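Local coordinates for protein MccF (Escherichia coli, PDB 4IIY) that probably acts as a serine carboxypeptidase of the S66 family that gives self-immunity to microcin C7, and here holds glutamyl sulfamoyl inosine, at residues I110-S115 and I140-A145; P259-G264 and F292-A297. The protein carries 1 engineered substitution. All coordinates share one frame; numbering follows the deposited sequence. Where two conformers were deposited one is given.

Interaction 1: I110-S115 and I140-A145. Engineered in segment 140-145: Ala145 (natural residue Ser). With 1EI (5'-O-(L-alpha-glutamylsulfamoyl)inosine), chain K.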
loop_
_atom_site.group_PDB
_atom_site.type_symbol
_atom_site.label_atom_id
_atom_site.label_comp_id
_atom_site.label_asym_id
_atom_site.label_seq_id
_atom_site.Cartn_x
_atom_site.Cartn_y
_atom_site.Cartn_z
ATOM N N ILE B 110 -15.638 -27.860 -13.584
ATOM C CA ILE B 110 -15.350 -26.438 -13.783
ATOM C C ILE B 110 -14.120 -26.229 -14.662
ATOM O O ILE B 110 -13.055 -26.771 -14.386
ATOM C CB ILE B 110 -15.180 -25.719 -12.423
ATOM C CG1 ILE B 110 -16.488 -25.775 -11.641
ATOM C CG2 ILE B 110 -14.755 -24.268 -12.629
ATOM C CD1 ILE B 110 -16.430 -25.141 -10.268
ATOM N N THR B 111 -14.270 -25.446 -15.727
ATOM C CA THR B 111 -13.158 -25.138 -16.621
ATOM C C THR B 111 -12.497 -23.798 -16.263
ATOM O O THR B 111 -11.305 -23.601 -16.483
ATOM C CB THR B 111 -13.623 -25.108 -18.097
ATOM O OG1 THR B 111 -14.078 -26.413 -18.479
ATOM C CG2 THR B 111 -12.502 -24.694 -19.029
ATOM N N CYS B 112 -13.298 -22.876 -15.728
ATOM C CA CYS B 112 -12.857 -21.509 -15.446
ATOM C C CYS B 112 -13.351 -21.094 -14.071
ATOM O O CYS B 112 -14.531 -21.273 -13.749
ATOM C CB CYS B 112 -13.390 -20.553 -16.521
ATOM S SG CYS B 112 -13.121 -18.790 -16.219
ATOM N N ILE B 113 -12.431 -20.571 -13.264
ATOM C CA ILE B 113 -12.736 -20.019 -11.947
ATOM C C ILE B 113 -12.590 -18.501 -12.035
ATOM O O ILE B 113 -11.495 -17.994 -12.292
ATOM C CB ILE B 113 -11.795 -20.602 -10.874
ATOM C CG1 ILE B 113 -12.038 -22.110 -10.731
ATOM C CG2 ILE B 113 -11.984 -19.899 -9.538
ATOM C CD1 ILE B 113 -11.082 -22.807 -9.776
ATOM N N MET B 114 -13.707 -17.799 -11.849
ATOM C CA MET B 114 -13.812 -16.365 -12.107
ATOM C C MET B 114 -14.164 -15.596 -10.838
ATOM O O MET B 114 -15.104 -15.948 -10.123
ATOM C CB MET B 114 -14.897 -16.122 -13.166
ATOM C CG MET B 114 -15.156 -14.651 -13.492
ATOM S SD MET B 114 -16.462 -14.431 -14.736
ATOM C CE MET B 114 -15.620 -15.035 -16.205
ATOM N N SER B 115 -13.409 -14.539 -10.557
ATOM C CA SER B 115 -13.720 -13.660 -9.448
ATOM C C SER B 115 -15.059 -12.968 -9.652
ATOM O O SER B 115 -15.369 -12.561 -10.769
ATOM C CB SER B 115 -12.614 -12.615 -9.341
ATOM O OG SER B 115 -12.909 -11.651 -8.356
ATOM N N ILE B 140 -8.547 -22.327 -15.772
ATOM C CA ILE B 140 -8.416 -20.912 -16.073
ATOM C C ILE B 140 -8.862 -20.109 -14.855
ATOM O O ILE B 140 -10.019 -20.190 -14.445
ATOM C CB ILE B 140 -9.293 -20.533 -17.277
ATOM C CG1 ILE B 140 -8.853 -21.313 -18.523
ATOM C CG2 ILE B 140 -9.247 -19.019 -17.517
ATOM C CD1 ILE B 140 -9.855 -21.265 -19.656
ATOM N N ILE B 141 -7.945 -19.346 -14.266
ATOM C CA ILE B 141 -8.258 -18.506 -13.116
ATOM C C ILE B 141 -8.191 -17.067 -13.603
ATOM O O ILE B 141 -7.170 -16.657 -14.163
ATOM C CB ILE B 141 -7.239 -18.699 -11.966
ATOM C CG1 ILE B 141 -6.967 -20.183 -11.696
ATOM C CG2 ILE B 141 -7.704 -17.957 -10.713
ATOM C CD1 ILE B 141 -8.150 -20.958 -11.269
ATOM N N ILE B 142 -9.272 -16.316 -13.417
ATOM C CA ILE B 142 -9.397 -14.993 -14.019
ATOM C C ILE B 142 -10.070 -13.983 -13.088
ATOM O O ILE B 142 -11.017 -14.303 -12.358
ATOM C CB ILE B 142 -10.120 -15.084 -15.394
ATOM C CG1 ILE B 142 -10.041 -13.762 -16.171
ATOM C CG2 ILE B 142 -11.566 -15.564 -15.225
ATOM C CD1 ILE B 142 -10.361 -13.935 -17.646
ATOM N N GLY B 143 -9.534 -12.767 -13.104
ATOM C CA GLY B 143 -10.088 -11.639 -12.373
ATOM C C GLY B 143 -9.096 -10.497 -12.456
ATOM O O GLY B 143 -8.159 -10.540 -13.257
ATOM N N TYR B 144 -9.283 -9.473 -11.636
ATOM C CA TYR B 144 -8.381 -8.324 -11.678
ATOM C C TYR B 144 -8.402 -7.578 -10.351
ATOM O O TYR B 144 -9.003 -8.046 -9.380
ATOM C CB TYR B 144 -8.679 -7.422 -12.898
ATOM C CG TYR B 144 -9.947 -6.592 -12.834
ATOM C CD1 TYR B 144 -9.883 -5.233 -12.563
ATOM C CD2 TYR B 144 -11.200 -7.153 -13.081
ATOM C CE1 TYR B 144 -11.030 -4.453 -12.517
ATOM C CE2 TYR B 144 -12.343 -6.379 -13.048
ATOM C CZ TYR B 144 -12.253 -5.040 -12.756
ATOM O OH TYR B 144 -13.422 -4.309 -12.715
ATOM N N ALA B 145 -7.732 -6.437 -10.294
ATOM C CA ALA B 145 -7.825 -5.562 -9.133
ATOM C C ALA B 145 -7.261 -6.286 -7.913
ATOM O O ALA B 145 -6.171 -6.848 -7.990
ATOM C CB ALA B 145 -9.259 -5.106 -8.918
HETATM O O6 1EI K . -20.724 1.818 -6.062
HETATM C C6 1EI K . -20.023 1.788 -7.097
HETATM N N1 1EI K . -20.230 2.655 -8.109
HETATM C C2 1EI K . -19.487 2.633 -9.230
HETATM N N3 1EI K . -18.492 1.754 -9.435
HETATM C C5 1EI K . -18.947 0.792 -7.245
HETATM C C4 1EI K . -18.191 0.834 -8.494
HETATM N N7 1EI K . -18.433 -0.218 -6.515
HETATM C C8 1EI K . -17.428 -0.775 -7.232
HETATM N N9 1EI K . -17.292 -0.139 -8.407
HETATM C "C1'" 1EI K . -16.304 -0.444 -9.455
HETATM O "O4'" 1EI K . -15.974 -1.825 -9.489
HETATM C "C2'" 1EI K . -15.016 0.280 -9.123
HETATM O "O2'" 1EI K . -15.007 1.568 -9.739
HETATM C "C3'" 1EI K . -13.951 -0.629 -9.695
HETATM O "O3'" 1EI K . -13.485 -0.097 -10.932
HETATM C "C4'" 1EI K . -14.640 -1.953 -9.972
HETATM C "C5'" 1EI K . -13.926 -3.118 -9.298
HETATM O "O5'" 1EI K . -13.942 -2.971 -7.875
HETATM S SBF 1EI K . -12.968 -3.814 -7.042
HETATM O OAE 1EI K . -13.578 -4.090 -5.760
HETATM O OAF 1EI K . -12.724 -5.014 -7.798
HETATM N NAQ 1EI K . -11.671 -2.979 -6.915
HETATM C C 1EI K . -10.499 -3.383 -6.379
HETATM O O 1EI K . -10.233 -4.483 -5.910
HETATM C CA 1EI K . -9.386 -2.375 -6.402
HETATM N N 1EI K . -9.859 -1.094 -6.898
HETATM C CB 1EI K . -8.779 -2.245 -5.009
HETATM C CG 1EI K . -7.268 -2.044 -5.082
HETATM C CD 1EI K . -6.938 -0.601 -5.390
HETATM O OE1 1EI K . -7.822 0.130 -5.882
HETATM O OE2 1EI K . -5.789 -0.199 -5.138
HETATM O O HOH W 1 -11.626 -9.489 -9.475
#

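Interaction 2: P259-G264 and F292-A297. With EDO (1,2-ethanediol), chain M.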
loop_
_atom_site.group_PDB
_atom_site.type_symbol
_atom_site.label_atom_id
_atom_site.label_comp_id
_atom_site.label_asym_id
_atom_site.label_seq_id
_atom_site.Cartn_x
_atom_site.Cartn_y
_atom_site.Cartn_z
ATOM N N PRO B 259 5.875 -13.096 -7.400
ATOM C CA PRO B 259 6.777 -13.636 -8.426
ATOM C C PRO B 259 8.021 -12.769 -8.576
ATOM O O PRO B 259 7.929 -11.547 -8.597
ATOM C CB PRO B 259 5.951 -13.573 -9.715
ATOM C CG PRO B 259 4.537 -13.365 -9.288
ATOM C CD PRO B 259 4.558 -12.716 -7.943
ATOM N N GLU B 260 9.181 -13.406 -8.680
ATOM C CA GLU B 260 10.426 -12.683 -8.906
ATOM C C GLU B 260 10.387 -12.020 -10.280
ATOM O O GLU B 260 10.091 -12.679 -11.279
ATOM C CB GLU B 260 11.634 -13.625 -8.836
ATOM C CG GLU B 260 12.966 -12.909 -9.051
ATOM C CD GLU B 260 14.138 -13.853 -9.262
ATOM O OE1 GLU B 260 13.922 -14.984 -9.740
ATOM O OE2 GLU B 260 15.280 -13.452 -8.955
ATOM N N ILE B 261 10.689 -10.728 -10.315
ATOM C CA ILE B 261 10.842 -9.995 -11.566
ATOM C C ILE B 261 12.277 -10.147 -12.040
ATOM O O ILE B 261 13.215 -10.021 -11.252
ATOM C CB ILE B 261 10.478 -8.516 -11.387
ATOM C CG1 ILE B 261 8.986 -8.407 -11.064
ATOM C CG2 ILE B 261 10.825 -7.713 -12.642
ATOM C CD1 ILE B 261 8.520 -7.015 -10.662
ATOM N N ARG B 262 12.440 -10.443 -13.324
ATOM C CA ARG B 262 13.753 -10.779 -13.853
ATOM C C ARG B 262 14.151 -9.888 -15.008
ATOM O O ARG B 262 13.305 -9.274 -15.656
ATOM C CB ARG B 262 13.779 -12.241 -14.298
ATOM C CG ARG B 262 13.548 -13.215 -13.145
ATOM C CD ARG B 262 13.980 -14.630 -13.493
ATOM N NE ARG B 262 12.957 -15.356 -14.237
ATOM C CZ ARG B 262 12.056 -16.157 -13.679
ATOM N NH1 ARG B 262 12.047 -16.338 -12.365
ATOM N NH2 ARG B 262 11.163 -16.781 -14.436
ATOM N N ASN B 263 15.457 -9.811 -15.248
ATOM C CA ASN B 263 15.971 -9.075 -16.393
ATOM C C ASN B 263 15.214 -9.442 -17.660
ATOM O O ASN B 263 15.043 -10.617 -17.970
ATOM C CB ASN B 263 17.459 -9.372 -16.599
ATOM C CG ASN B 263 18.333 -8.729 -15.544
ATOM O OD1 ASN B 263 18.030 -7.652 -15.033
ATOM N ND2 ASN B 263 19.446 -9.384 -15.226
ATOM N N GLY B 264 14.775 -8.426 -18.391
ATOM C CA GLY B 264 14.087 -8.662 -19.644
ATOM C C GLY B 264 12.578 -8.793 -19.559
ATOM O O GLY B 264 11.921 -8.798 -20.588
ATOM N N PHE B 292 13.198 -1.125 -12.215
ATOM C CA PHE B 292 13.490 -0.377 -13.436
ATOM C C PHE B 292 14.914 -0.631 -13.949
ATOM O O PHE B 292 15.271 -0.177 -15.038
ATOM C CB PHE B 292 13.206 1.118 -13.250
ATOM C CG PHE B 292 11.777 1.421 -12.860
ATOM C CD1 PHE B 292 10.717 0.737 -13.439
ATOM C CD2 PHE B 292 11.496 2.379 -11.895
ATOM C CE1 PHE B 292 9.405 1.009 -13.073
ATOM C CE2 PHE B 292 10.183 2.656 -11.531
ATOM C CZ PHE B 292 9.145 1.972 -12.120
ATOM N N ASP B 293 15.712 -1.371 -13.182
ATOM C CA ASP B 293 17.018 -1.833 -13.651
ATOM C C ASP B 293 16.893 -3.150 -14.408
ATOM O O ASP B 293 17.840 -3.573 -15.081
ATOM C CB ASP B 293 17.988 -2.026 -12.476
ATOM C CG ASP B 293 18.398 -0.717 -11.820
ATOM O OD1 ASP B 293 18.313 0.342 -12.475
ATOM O OD2 ASP B 293 18.822 -0.762 -10.642
ATOM N N LYS B 294 15.741 -3.802 -14.284
ATOM C CA LYS B 294 15.539 -5.124 -14.862
ATOM C C LYS B 294 14.649 -5.145 -16.095
ATOM O O LYS B 294 14.950 -5.848 -17.060
ATOM C CB LYS B 294 14.916 -6.065 -13.832
ATOM C CG LYS B 294 15.784 -6.402 -12.633
ATOM C CD LYS B 294 14.936 -7.187 -11.630
ATOM C CE LYS B 294 15.661 -7.539 -10.349
ATOM N NZ LYS B 294 14.693 -8.181 -9.403
ATOM N N VAL B 295 13.529 -4.427 -16.055
ATOM C CA VAL B 295 12.499 -4.625 -17.071
ATOM C C VAL B 295 12.854 -3.975 -18.407
ATOM O O VAL B 295 13.506 -2.928 -18.450
ATOM C CB VAL B 295 11.087 -4.196 -16.593
ATOM C CG1 VAL B 295 10.688 -4.994 -15.356
ATOM C CG2 VAL B 295 11.024 -2.709 -16.302
ATOM N N SER B 296 12.416 -4.608 -19.492
ATOM C CA SER B 296 12.728 -4.092 -20.822
ATOM C C SER B 296 11.635 -3.193 -21.395
ATOM O O SER B 296 11.861 -2.477 -22.376
ATOM C CB SER B 296 13.035 -5.236 -21.783
ATOM O OG SER B 296 14.184 -5.952 -21.366
ATOM N N ALA B 297 10.455 -3.211 -20.781
ATOM C CA ALA B 297 9.360 -2.327 -21.165
ATOM C C ALA B 297 8.357 -2.304 -20.020
ATOM O O ALA B 297 8.359 -3.189 -19.158
ATOM C CB ALA B 297 8.691 -2.806 -22.464
HETATM C C1 EDO M . 9.983 -7.844 -6.994
HETATM O O1 EDO M . 11.087 -6.976 -6.692
HETATM C C2 EDO M . 10.447 -9.290 -6.946
HETATM O O2 EDO M . 11.484 -9.452 -7.919
#

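Interaction 1: I110-S115 and I140-A145
Cys112 and Ile142 meet on one face of a parallel strand pair, where the sulfur SG of Cys112 lies 3.7 Å from the methyl CG2 of Ile142. With SG anti to the backbone N of Cys112 (chi1 172°), the thiol is carried forward along the strand, past its bridge partner Ile140 and on to Ile142. The same methyl is shared: CG2 of Ile142 also sits 4.0 Å from CB of Met114, whose side chain runs alongside Ile142 and points the same way. The other face belongs to Ile113 and Ile141, again side by side. Here Ile141 bends at chi2 (-62°), which turns its CD1 toward the neighbouring strand, 3.7 Å from CB of Ile113.

Between the two faces four backbone hydrogen bonds join 110-115 to 140-143, and the shortest, from Ile113 N to Ile140 O, is 2.7 Å. Past the last of these bonds a water links Ser115, at the end of one strand, to Tyr144, just after the other, donating to OG of Ser115 at 2.8 Å and accepting from N of Tyr144 at 3.2 Å. Tyr144 then turns its ring edge-to-face with that of His338, while CB of Ala145, an engineered replacement of serine, stands 3.2 Å from the glutamyl carbonyl O of the bound ligand.

Strand 45-49 flanks the pair next to 110-115, and strand 162-164 next to 140-143. With helix 131-136 joining its two strands, this is a parallel beta-alpha-beta unit whose second strand leads directly to the predicted nucleophile position, as in S66 peptidases.

Interaction 2: P259-G264 and F292-A297
Lys294 reaches across to the loop 259-264 with its side chain drawn out straight, and its NZ donates to the backbone O of Ile261 at 3.0 Å. CG stands anti to the lysine's own carbonyl carbon (chi1 -66°) and the chain is extended beyond it, which carries NZ to the Ile261 carbonyl and brings CD of Lys294 within 3.3 Å of that same O. The ammonium approaches tilted about 30° from the carbonyl plane. Glu260 lies near enough for its opposite charge probably to add a mild attraction, without any direct contact between the charged atoms.

At about a right angle to the lysine comes Asn263, whose OD1 rests 3.5 Å from Lys294 CG. Ile261 and Val295 cross obliquely, CG2 of Ile261 meeting CG1 of Val295 at 3.8 Å. With an alanine in place of Lys294, lacking everything beyond CB, the Ile261 carbonyl would probably lose its ammonium donor and the Asn263 amide be freer to turn.

The backbone adds a second tie, Gly264 N to Lys294 O at 2.9 Å. Within the loop, Arg262 turns back to Glu260, the carboxylate OE1 lying at the guanidinium edge and in its plane, in a salt bridge whose hydrogen bond, Arg262 NH1 to Glu260 OE1 at 3.5 Å, is weak. An ethanediol molecule, probably from the crystallisation liquor, accepts a hydrogen bond from Ile261 N.

Plain structural packing of this kind joins the loop leading into strand 266-270 to the weakly bonded helical turn 291-294 and the residues leading into strand 297-301, at the entrance to two adjacent parallel strands of the C-terminal domain.

Interaction 1 pairs two parallel strands, whereas interaction 2 packs a loop against a helical turn and the residues after it. Interaction 1 lies within the range of the N-terminal domain and interaction 2 within that of the C-terminal domain; their centres are 26 Å apart, and their nearest atoms about 12 Å apart without touching. Interaction 1 runs into the ligand pocket through Tyr144 and Ala145, and Gly143 is about 10 Å from the side chains of Glu270 and His338, the predicted charge relay residues. Interaction 2 is remote from these sites, yet its loop 259-264 leads into strand 266-270, which ends at Glu270, so both contacts adjoin strands that reach the predicted catalytic centre.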